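Local structure of replicative DNA helicase (Mycobacterium smegmatis, 6OWN) at residues E120-H126 and V135-N139; Y49-D55 and V103-R109. The protein is an intein that probably excises itself from its host DNA helicase precursor by protein splicing, a reaction reversibly inhibited by zinc. One frame throughout, in Å; residues are numbered along the deposited sequence.

Contact 1 (E120-H126 and V135-N139); sequences EVDNPEH and VPTHN
Asn-139, the last residue of the intein, is gripped at both its backbone and its amide. Its N donates to His-126 O at 3.0 Å, while its side-chain OD1 accepts from Val-121 N at 3.2 Å, the N-H nearly straight (162°) but the donor tilted from the amide plane. What carries OD1 across to Val-121 is a first torsion of 61°, which tucks CG between the backbone N and the carbonyl carbon. The imidazole of His-126 ties the loop back on itself: ND1 gives a bond in the plane of its own ring to Val-121 O, 3.2 Å away. Beside this, His-138 ND1 donates to a lone pair of the C-terminal carboxylate at Asn-139 O (2.8 Å). His-126 CB packs 3.3 Å from Asn-139 OD1, with ring and amide planes turned 40° apart. Glu-120 CG touches the same OD1, its extended chain passing obliquely, and His-126 O sits over one face of the His-138 ring.

The terminal His-Asn pair is the classic intein C-terminus, where asparagine cyclises; His-126 probably matches the histidine of the preceding conserved block. A zinc ion lies about 5 Å from the nearest atom of the Asn-139 side chain. Strand 33-39 flanks Glu-120 and Val-121, whereas strand 135-138 pairs with strand 127-130, whose Tyr-128, a residue of a zinc site, touches Asn-139.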
ATOM      1  N   GLU A 120      -3.513   5.244   8.398  1.00 19.42           N
ATOM      2  CA  GLU A 120      -2.308   5.952   8.809  1.00 22.07           C
ATOM      3  C   GLU A 120      -1.671   5.211   9.976  1.00 20.62           C
ATOM      4  O   GLU A 120      -2.376   4.734  10.875  1.00 17.68           O
ATOM      5  CB  GLU A 120      -2.622   7.405   9.204  1.00 29.82           C
ATOM      6  CG  GLU A 120      -1.392   8.253   9.530  1.00 36.80           C
ATOM      7  CD  GLU A 120      -1.738   9.629  10.086  1.00 54.30           C
ATOM      8  OE1 GLU A 120      -2.941   9.964  10.182  1.00 47.01           O
ATOM      9  OE2 GLU A 120      -0.797  10.374  10.438  1.00 69.59           O
ATOM     10  N   VAL A 121      -0.341   5.090   9.944  1.00 18.62           N
ATOM     11  CA  VAL A 121       0.415   4.393  10.981  1.00 19.15           C
ATOM     12  C   VAL A 121       1.411   5.379  11.599  1.00 20.08           C
ATOM     13  O   VAL A 121       1.685   6.441  11.044  1.00 21.34           O
ATOM     14  CB  VAL A 121       1.135   3.135  10.443  1.00 17.85           C
ATOM     15  CG1 VAL A 121       0.123   2.105   9.936  1.00 18.45           C
ATOM     16  CG2 VAL A 121       2.114   3.504   9.354  1.00 17.55           C
ATOM     17  N   ASP A 122       1.959   5.016  12.767  1.00 21.47           N
ATOM     18  CA  ASP A 122       2.728   5.986  13.544  1.00 20.36           C
ATOM     19  C   ASP A 122       4.243   5.729  13.588  1.00 21.35           C
ATOM     20  O   ASP A 122       4.915   6.239  14.490  1.00 23.76           O
ATOM     21  CB  ASP A 122       2.161   6.097  14.964  1.00 18.25           C
ATOM     22  CG  ASP A 122       2.151   4.774  15.725  1.00 20.63           C
ATOM     23  OD1 ASP A 122       2.688   3.765  15.222  1.00 21.14           O
ATOM     24  OD2 ASP A 122       1.583   4.754  16.844  1.00 23.41           O
ATOM     25  N   ASN A 123       4.824   5.002  12.610  1.00 24.95           N
ATOM     26  CA  ASN A 123       6.283   5.014  12.633  1.00 16.14           C
ATOM     27  C   ASN A 123       6.805   6.241  11.891  1.00 21.63           C
ATOM     28  O   ASN A 123       6.087   6.837  11.082  1.00 23.36           O
ATOM     29  CB  ASN A 123       6.838   3.727  12.029  1.00 18.81           C
ATOM     30  CG  ASN A 123       6.417   3.521  10.591  1.00 24.10           C
ATOM     31  OD1 ASN A 123       6.985   4.112   9.676  1.00 25.67           O
ATOM     32  ND2 ASN A 123       5.432   2.653  10.383  1.00 22.40           N
ATOM     33  N   PRO A 124       8.040   6.679  12.174  1.00 23.26           N
ATOM     34  CA  PRO A 124       8.505   7.970  11.627  1.00 25.69           C
ATOM     35  C   PRO A 124       8.571   8.032  10.108  1.00 25.37           C
ATOM     36  O   PRO A 124       8.594   9.136   9.550  1.00 25.21           O
ATOM     37  CB  PRO A 124       9.902   8.129  12.246  1.00 21.43           C
ATOM     38  CG  PRO A 124       9.852   7.302  13.508  1.00 23.09           C
ATOM     39  CD  PRO A 124       8.992   6.127  13.156  1.00 22.16           C
ATOM     40  N   GLU A 125       8.638   6.898   9.424  1.00 25.62           N
ATOM     41  CA  GLU A 125       8.630   6.891   7.969  1.00 21.85           C
ATOM     42  C   GLU A 125       7.220   6.821   7.391  1.00 24.15           C
ATOM     43  O   GLU A 125       7.046   6.996   6.181  1.00 20.95           O
ATOM     44  CB  GLU A 125       9.480   5.722   7.460  1.00 20.45           C
ATOM     45  CG  GLU A 125      10.962   5.783   7.893  1.00 31.17           C
ATOM     46  CD  GLU A 125      11.222   5.390   9.361  1.00 40.15           C
ATOM     47  OE1 GLU A 125      12.302   5.762   9.890  1.00 32.35           O
ATOM     48  OE2 GLU A 125      10.354   4.724   9.987  1.00 33.05           O
ATOM     49  N   HIS A 126       6.219   6.577   8.235  1.00 24.50           N
ATOM     50  CA  HIS A 126       4.818   6.517   7.829  1.00 24.22           C
ATOM     51  C   HIS A 126       4.597   5.507   6.707  1.00 22.42           C
ATOM     52  O   HIS A 126       3.877   5.759   5.740  1.00 24.09           O
ATOM     53  CB  HIS A 126       4.308   7.907   7.454  1.00 28.79           C
ATOM     54  CG  HIS A 126       4.363   8.876   8.596  1.00 28.85           C
ATOM     55  ND1 HIS A 126       3.671   8.674   9.773  1.00 33.88           N
ATOM     56  CD2 HIS A 126       5.054  10.029   8.759  1.00 26.84           C
ATOM     57  CE1 HIS A 126       3.913   9.674  10.601  1.00 33.44           C
ATOM     58  NE2 HIS A 126       4.752  10.507  10.012  1.00 45.32           N
ATOM     59  N   VAL A 135       5.262  -5.384   0.258  1.00 20.75           N
ATOM     60  CA  VAL A 135       5.877  -4.236  -0.400  1.00 16.65           C
ATOM     61  C   VAL A 135       5.680  -2.988   0.457  1.00 19.96           C
ATOM     62  O   VAL A 135       4.603  -2.799   1.038  1.00 19.94           O
ATOM     63  CB  VAL A 135       5.276  -4.063  -1.807  1.00 17.71           C
ATOM     64  CG1 VAL A 135       5.563  -2.685  -2.364  1.00 30.55           C
ATOM     65  CG2 VAL A 135       5.810  -5.151  -2.731  1.00 24.22           C
ATOM     66  N   PRO A 136       6.679  -2.116   0.573  1.00 21.02           N
ATOM     67  CA  PRO A 136       6.492  -0.890   1.360  1.00 20.24           C
ATOM     68  C   PRO A 136       5.561   0.077   0.656  1.00 20.13           C
ATOM     69  O   PRO A 136       5.657   0.286  -0.553  1.00 20.20           O
ATOM     70  CB  PRO A 136       7.907  -0.302   1.457  1.00 26.76           C
ATOM     71  CG  PRO A 136       8.824  -1.365   0.954  1.00 30.47           C
ATOM     72  CD  PRO A 136       8.045  -2.234   0.042  1.00 22.22           C
ATOM     73  N   THR A 137       4.670   0.691   1.426  1.00 22.18           N
ATOM     74  CA  THR A 137       3.800   1.711   0.858  1.00 20.92           C
ATOM     75  C   THR A 137       3.547   2.775   1.919  1.00 21.67           C
ATOM     76  O   THR A 137       3.758   2.558   3.117  1.00 22.48           O
ATOM     77  CB  THR A 137       2.500   1.086   0.312  1.00 22.25           C
ATOM     78  OG1 THR A 137       1.825   2.013  -0.553  1.00 22.63           O
ATOM     79  CG2 THR A 137       1.570   0.647   1.438  1.00 20.14           C
ATOM     80  N   HIS A 138       3.115   3.942   1.463  1.00 23.64           N
ATOM     81  CA  HIS A 138       3.046   5.133   2.301  1.00 27.16           C
ATOM     82  C   HIS A 138       1.603   5.381   2.727  1.00 25.21           C
ATOM     83  O   HIS A 138       0.674   5.144   1.954  1.00 27.96           O
ATOM     84  CB  HIS A 138       3.606   6.330   1.529  1.00 24.85           C
ATOM     85  CG  HIS A 138       3.817   7.560   2.350  1.00 32.43           C
ATOM     86  ND1 HIS A 138       2.776   8.367   2.759  1.00 42.47           N
ATOM     87  CD2 HIS A 138       4.951   8.159   2.785  1.00 30.29           C
ATOM     88  CE1 HIS A 138       3.259   9.394   3.437  1.00 32.10           C
ATOM     89  NE2 HIS A 138       4.575   9.293   3.463  1.00 32.01           N
ATOM     90  N   ASN A 139       1.409   5.841   3.960  1.00 25.28           N
ATOM     91  CA  ASN A 139       0.043   6.003   4.458  1.00 27.70           C
ATOM     92  C   ASN A 139      -0.629   7.274   3.911  1.00 45.05           C
ATOM     93  O   ASN A 139       0.043   8.162   3.374  1.00 33.53           O
ATOM     94  CB  ASN A 139       0.012   5.988   5.996  1.00 35.59           C
ATOM     95  CG  ASN A 139       0.816   7.109   6.637  1.00 33.87           C
ATOM     96  OD1 ASN A 139       1.165   7.021   7.810  1.00 31.40           O
ATOM     97  ND2 ASN A 139       1.092   8.169   5.889  1.00 29.99           N
ATOM     98  OXT ASN A 139      -1.856   7.444   3.988  1.00 50.31           O
TER

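Contact 2 (Y49-D55 and V103-R109)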
ATOM      1  N   TYR A  49      -6.259   1.721 -10.082  1.00 18.02           N
ATOM      2  CA  TYR A  49      -5.108   1.244 -10.832  1.00 15.84           C
ATOM      3  C   TYR A  49      -4.698  -0.119 -10.286  1.00 15.04           C
ATOM      4  O   TYR A  49      -4.891  -0.405  -9.105  1.00 15.48           O
ATOM      5  CB  TYR A  49      -3.894   2.189 -10.712  1.00 18.01           C
ATOM      6  CG  TYR A  49      -4.047   3.532 -11.378  1.00 20.36           C
ATOM      7  CD1 TYR A  49      -4.840   4.524 -10.818  1.00 21.09           C
ATOM      8  CD2 TYR A  49      -3.371   3.819 -12.557  1.00 23.27           C
ATOM      9  CE1 TYR A  49      -4.987   5.756 -11.440  1.00 18.30           C
ATOM     10  CE2 TYR A  49      -3.502   5.050 -13.179  1.00 19.65           C
ATOM     11  CZ  TYR A  49      -4.307   6.009 -12.622  1.00 15.42           C
ATOM     12  OH  TYR A  49      -4.432   7.236 -13.239  1.00 19.02           O
ATOM     13  N   VAL A  50      -4.132  -0.948 -11.161  1.00 16.09           N
ATOM     14  CA  VAL A  50      -3.355  -2.113 -10.761  1.00 17.82           C
ATOM     15  C   VAL A  50      -1.879  -1.750 -10.872  1.00 22.58           C
ATOM     16  O   VAL A  50      -1.431  -1.222 -11.899  1.00 18.35           O
ATOM     17  CB  VAL A  50      -3.675  -3.348 -11.623  1.00 21.47           C
ATOM     18  CG1 VAL A  50      -3.091  -4.596 -10.958  1.00 20.70           C
ATOM     19  CG2 VAL A  50      -5.163  -3.505 -11.815  1.00 29.09           C
ATOM     20  N   VAL A  51      -1.129  -2.009  -9.812  1.00 16.80           N
ATOM     21  CA  VAL A  51       0.319  -1.865  -9.816  1.00 17.53           C
ATOM     22  C   VAL A  51       0.893  -3.271  -9.751  1.00 18.45           C
ATOM     23  O   VAL A  51       0.614  -4.014  -8.803  1.00 16.73           O
ATOM     24  CB  VAL A  51       0.810  -1.001  -8.643  1.00 19.02           C
ATOM     25  CG1 VAL A  51       2.307  -0.760  -8.728  1.00 22.57           C
ATOM     26  CG2 VAL A  51       0.057   0.334  -8.607  1.00 22.27           C
ATOM     27  N   GLU A  52       1.658  -3.654 -10.767  1.00 19.07           N
ATOM     28  CA  GLU A  52       2.291  -4.966 -10.811  1.00 19.41           C
ATOM     29  C   GLU A  52       3.762  -4.852 -10.430  1.00 22.19           C
ATOM     30  O   GLU A  52       4.440  -3.904 -10.832  1.00 19.40           O
ATOM     31  CB  GLU A  52       2.136  -5.594 -12.197  1.00 16.54           C
ATOM     32  CG  GLU A  52       0.700  -6.002 -12.490  1.00 23.30           C
ATOM     33  CD  GLU A  52       0.479  -6.389 -13.942  1.00 26.02           C
ATOM     34  OE1 GLU A  52       1.437  -6.283 -14.743  1.00 23.77           O
ATOM     35  OE2 GLU A  52      -0.656  -6.790 -14.278  1.00 21.34           O
ATOM     36  N   PHE A  53       4.245  -5.813  -9.638  1.00 19.98           N
ATOM     37  CA  PHE A  53       5.596  -5.774  -9.090  1.00 21.25           C
ATOM     38  C   PHE A  53       6.420  -6.972  -9.552  1.00 23.15           C
ATOM     39  O   PHE A  53       5.894  -8.031  -9.915  1.00 22.08           O
ATOM     40  CB  PHE A  53       5.585  -5.749  -7.558  1.00 17.91           C
ATOM     41  CG  PHE A  53       4.831  -4.596  -6.973  1.00 21.04           C
ATOM     42  CD1 PHE A  53       5.425  -3.360  -6.835  1.00 23.20           C
ATOM     43  CD2 PHE A  53       3.526  -4.757  -6.550  1.00 20.97           C
ATOM     44  CE1 PHE A  53       4.730  -2.294  -6.297  1.00 23.74           C
ATOM     45  CE2 PHE A  53       2.823  -3.690  -6.024  1.00 22.53           C
ATOM     46  CZ  PHE A  53       3.430  -2.461  -5.888  1.00 15.08           C
ATOM     47  N   SER A  54       7.740  -6.782  -9.498  1.00 21.34           N
ATOM     48  CA  SER A  54       8.694  -7.781  -9.958  1.00 19.03           C
ATOM     49  C   SER A  54       8.733  -9.023  -9.074  1.00 19.16           C
ATOM     50  O   SER A  54       9.255 -10.050  -9.504  1.00 24.57           O
ATOM     51  CB  SER A  54      10.095  -7.160 -10.030  1.00 24.90           C
ATOM     52  OG  SER A  54      10.461  -6.620  -8.765  1.00 26.84           O
ATOM     53  N   ASP A  55       8.220  -8.962  -7.851  1.00 21.08           N
ATOM     54  CA  ASP A  55       8.146 -10.167  -7.031  1.00 20.40           C
ATOM     55  C   ASP A  55       6.942 -11.038  -7.385  1.00 19.90           C
ATOM     56  O   ASP A  55       6.632 -11.976  -6.651  1.00 20.55           O
ATOM     57  CB  ASP A  55       8.102  -9.788  -5.547  1.00 22.74           C
ATOM     58  CG  ASP A  55       6.873  -8.952  -5.199  1.00 24.76           C
ATOM     59  OD1 ASP A  55       6.089  -8.653  -6.113  1.00 22.36           O
ATOM     60  OD2 ASP A  55       6.686  -8.591  -4.023  1.00 28.01           O
ATOM     61  N   VAL A 103      11.911  -4.190  -4.386  1.00 42.04           N
ATOM     62  CA  VAL A 103      10.994  -4.663  -5.413  1.00 29.26           C
ATOM     63  C   VAL A 103      10.819  -3.575  -6.467  1.00 32.88           C
ATOM     64  O   VAL A 103      10.820  -2.374  -6.157  1.00 30.32           O
ATOM     65  CB  VAL A 103       9.653  -5.064  -4.769  1.00 35.53           C
ATOM     66  CG1 VAL A 103       8.543  -5.099  -5.787  1.00 27.99           C
ATOM     67  CG2 VAL A 103       9.780  -6.402  -4.071  1.00 36.22           C
ATOM     68  N   GLN A 104      10.694  -3.988  -7.727  1.00 29.09           N
ATOM     69  CA  GLN A 104      10.532  -3.070  -8.847  1.00 25.20           C
ATOM     70  C   GLN A 104       9.101  -3.101  -9.379  1.00 19.67           C
ATOM     71  O   GLN A 104       8.488  -4.166  -9.480  1.00 21.36           O
ATOM     72  CB  GLN A 104      11.512  -3.427  -9.967  1.00 30.11           C
ATOM     73  CG  GLN A 104      11.446  -2.515 -11.179  1.00 30.96           C
ATOM     74  CD  GLN A 104      12.464  -2.897 -12.244  1.00 42.11           C
ATOM     75  OE1 GLN A 104      12.737  -2.131 -13.164  1.00 42.41           O
ATOM     76  NE2 GLN A 104      13.033  -4.087 -12.115  1.00 39.14           N
ATOM     77  N   ILE A 105       8.584  -1.928  -9.732  1.00 15.96           N
ATOM     78  CA  ILE A 105       7.303  -1.820 -10.421  1.00 24.76           C
ATOM     79  C   ILE A 105       7.503  -2.214 -11.880  1.00 25.96           C
ATOM     80  O   ILE A 105       8.331  -1.630 -12.584  1.00 30.57           O
ATOM     81  CB  ILE A 105       6.731  -0.402 -10.308  1.00 27.23           C
ATOM     82  CG1 ILE A 105       6.370  -0.091  -8.851  1.00 18.83           C
ATOM     83  CG2 ILE A 105       5.533  -0.218 -11.246  1.00 23.61           C
ATOM     84  CD1 ILE A 105       6.362   1.370  -8.547  1.00 27.09           C
ATOM     85  N   THR A 106       6.749  -3.204 -12.341  1.00 17.36           N
ATOM     86  CA  THR A 106       6.880  -3.634 -13.724  1.00 22.56           C
ATOM     87  C   THR A 106       5.761  -3.132 -14.629  1.00 25.98           C
ATOM     88  O   THR A 106       5.962  -3.062 -15.843  1.00 23.36           O
ATOM     89  CB  THR A 106       6.962  -5.163 -13.794  1.00 21.71           C
ATOM     90  OG1 THR A 106       5.810  -5.732 -13.166  1.00 23.21           O
ATOM     91  CG2 THR A 106       8.201  -5.648 -13.059  1.00 24.43           C
ATOM     92  N   ALA A 107       4.603  -2.764 -14.083  1.00 20.01           N
ATOM     93  CA  ALA A 107       3.546  -2.200 -14.912  1.00 24.72           C
ATOM     94  C   ALA A 107       2.552  -1.451 -14.032  1.00 23.30           C
ATOM     95  O   ALA A 107       2.412  -1.748 -12.844  1.00 23.30           O
ATOM     96  CB  ALA A 107       2.824  -3.280 -15.728  1.00 25.61           C
ATOM     97  N   VAL A 108       1.887  -0.466 -14.632  1.00 18.56           N
ATOM     98  CA  VAL A 108       0.817   0.302 -13.998  1.00 23.43           C
ATOM     99  C   VAL A 108      -0.255   0.555 -15.044  1.00 23.01           C
ATOM    100  O   VAL A 108       0.042   1.083 -16.121  1.00 22.72           O
ATOM    101  CB  VAL A 108       1.298   1.658 -13.434  1.00 23.59           C
ATOM    102  CG1 VAL A 108       0.136   2.385 -12.778  1.00 26.81           C
ATOM    103  CG2 VAL A 108       2.445   1.493 -12.453  1.00 26.91           C
ATOM    104  N   ARG A 109      -1.504   0.218 -14.727  1.00 23.59           N
ATOM    105  CA  ARG A 109      -2.584   0.516 -15.654  1.00 21.23           C
ATOM    106  C   ARG A 109      -3.858   0.797 -14.866  1.00 21.65           C
ATOM    107  O   ARG A 109      -4.000   0.392 -13.707  1.00 17.54           O
ATOM    108  CB  ARG A 109      -2.801  -0.624 -16.658  1.00 23.54           C
ATOM    109  CG  ARG A 109      -3.335  -1.879 -16.016  1.00 25.96           C
ATOM    110  CD  ARG A 109      -3.726  -2.974 -16.995  1.00 28.61           C
ATOM    111  NE  ARG A 109      -4.311  -4.062 -16.213  1.00 33.62           N
ATOM    112  CZ  ARG A 109      -3.598  -4.999 -15.599  1.00 28.34           C
ATOM    113  NH1 ARG A 109      -2.276  -5.012 -15.713  1.00 26.50           N
ATOM    114  NH2 ARG A 109      -4.210  -5.922 -14.882  1.00 31.08           N
TER
HETATM  115  O   HOH W   1       4.147  -6.431 -15.013  1.00 23.94           O
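A classic beta bulge interrupts the antiparallel pairing of strands 48-53 and 103-111, the two inner strands of one sheet in the all-beta intein fold. Thr-106 and Ala-107 both face Glu-52. Its carbonyl O takes a bond from Thr-106 N at 2.8 Å and a weak, longer one from Ala-107 N, while Glu-52 N donates to Ala-107 O. Beyond the bulge the register moves by one residue, so that Phe-53 pairs with Ile-105; before it, Val-50 and Arg-109 form a hydrogen-bonded pair.

On the face carrying Val-50, Glu-52 and Arg-109, the guanidinium reaches back along the sheet: NH1 makes a straight salt bridge (171°) to Glu-52 OE2 at 2.8 Å. The bond lies in the guanidinium plane yet meets the carboxylate from above, the two planes being 69° apart. Val-50 runs alongside, its CG2 over one guanidinium face. A water spans Glu-52 OE1 (2.7 Å) and Thr-106 OG1 (2.6 Å). The other face, with Val-51, Phe-53, Ile-105 and Val-108, is apolar: Phe-53 CE1 meets Ile-105 CG1 at 3.8 Å. Near the strand end the Val-103 side chain crosses Phe-53 at about a right angle, CG1 to CB 3.5 Å. There Ser-54 N donates to Gln-104 O, and Ser-54 OG accepts from Gln-104 N at 2.8 Å; with chi1 at 56° the hydroxyl turns back over its own backbone to meet that N-H. At the opposite end, the nearest atom of the Tyr-49 side chain is about 3 Å from a bound zinc ion.

The charged pair thus keeps to one face. Glu-52 has both carboxylate oxygens engaged, one by Arg-109 and one by water, which would hold its head in place and probably favour the charged form, while Val-51, Phe-53, Ile-105 and Val-108 offer hydrocarbon on the other.

The two contacts come in series along the chain, contact 2 closing before contact 1 opens, and strand 103-111 is followed directly by strand 116-121. Their centres are 19 Å apart, on opposite sides of the molecule's centre, and they belong to different sheets: contact 2 to the one built on strands 48-53 and 103-111, contact 1 to the end of strand 116-121 and the 127-130/135-138 pair. Val-135 joins them, packing its CG1 on Phe-53 and its CG2 on Asp-55 and Val-103. The strand that delivers the His-Asn pair, which as in other inteins probably belongs to the splicing centre, therefore starts out against the Phe-53/Val-103 end of contact 2.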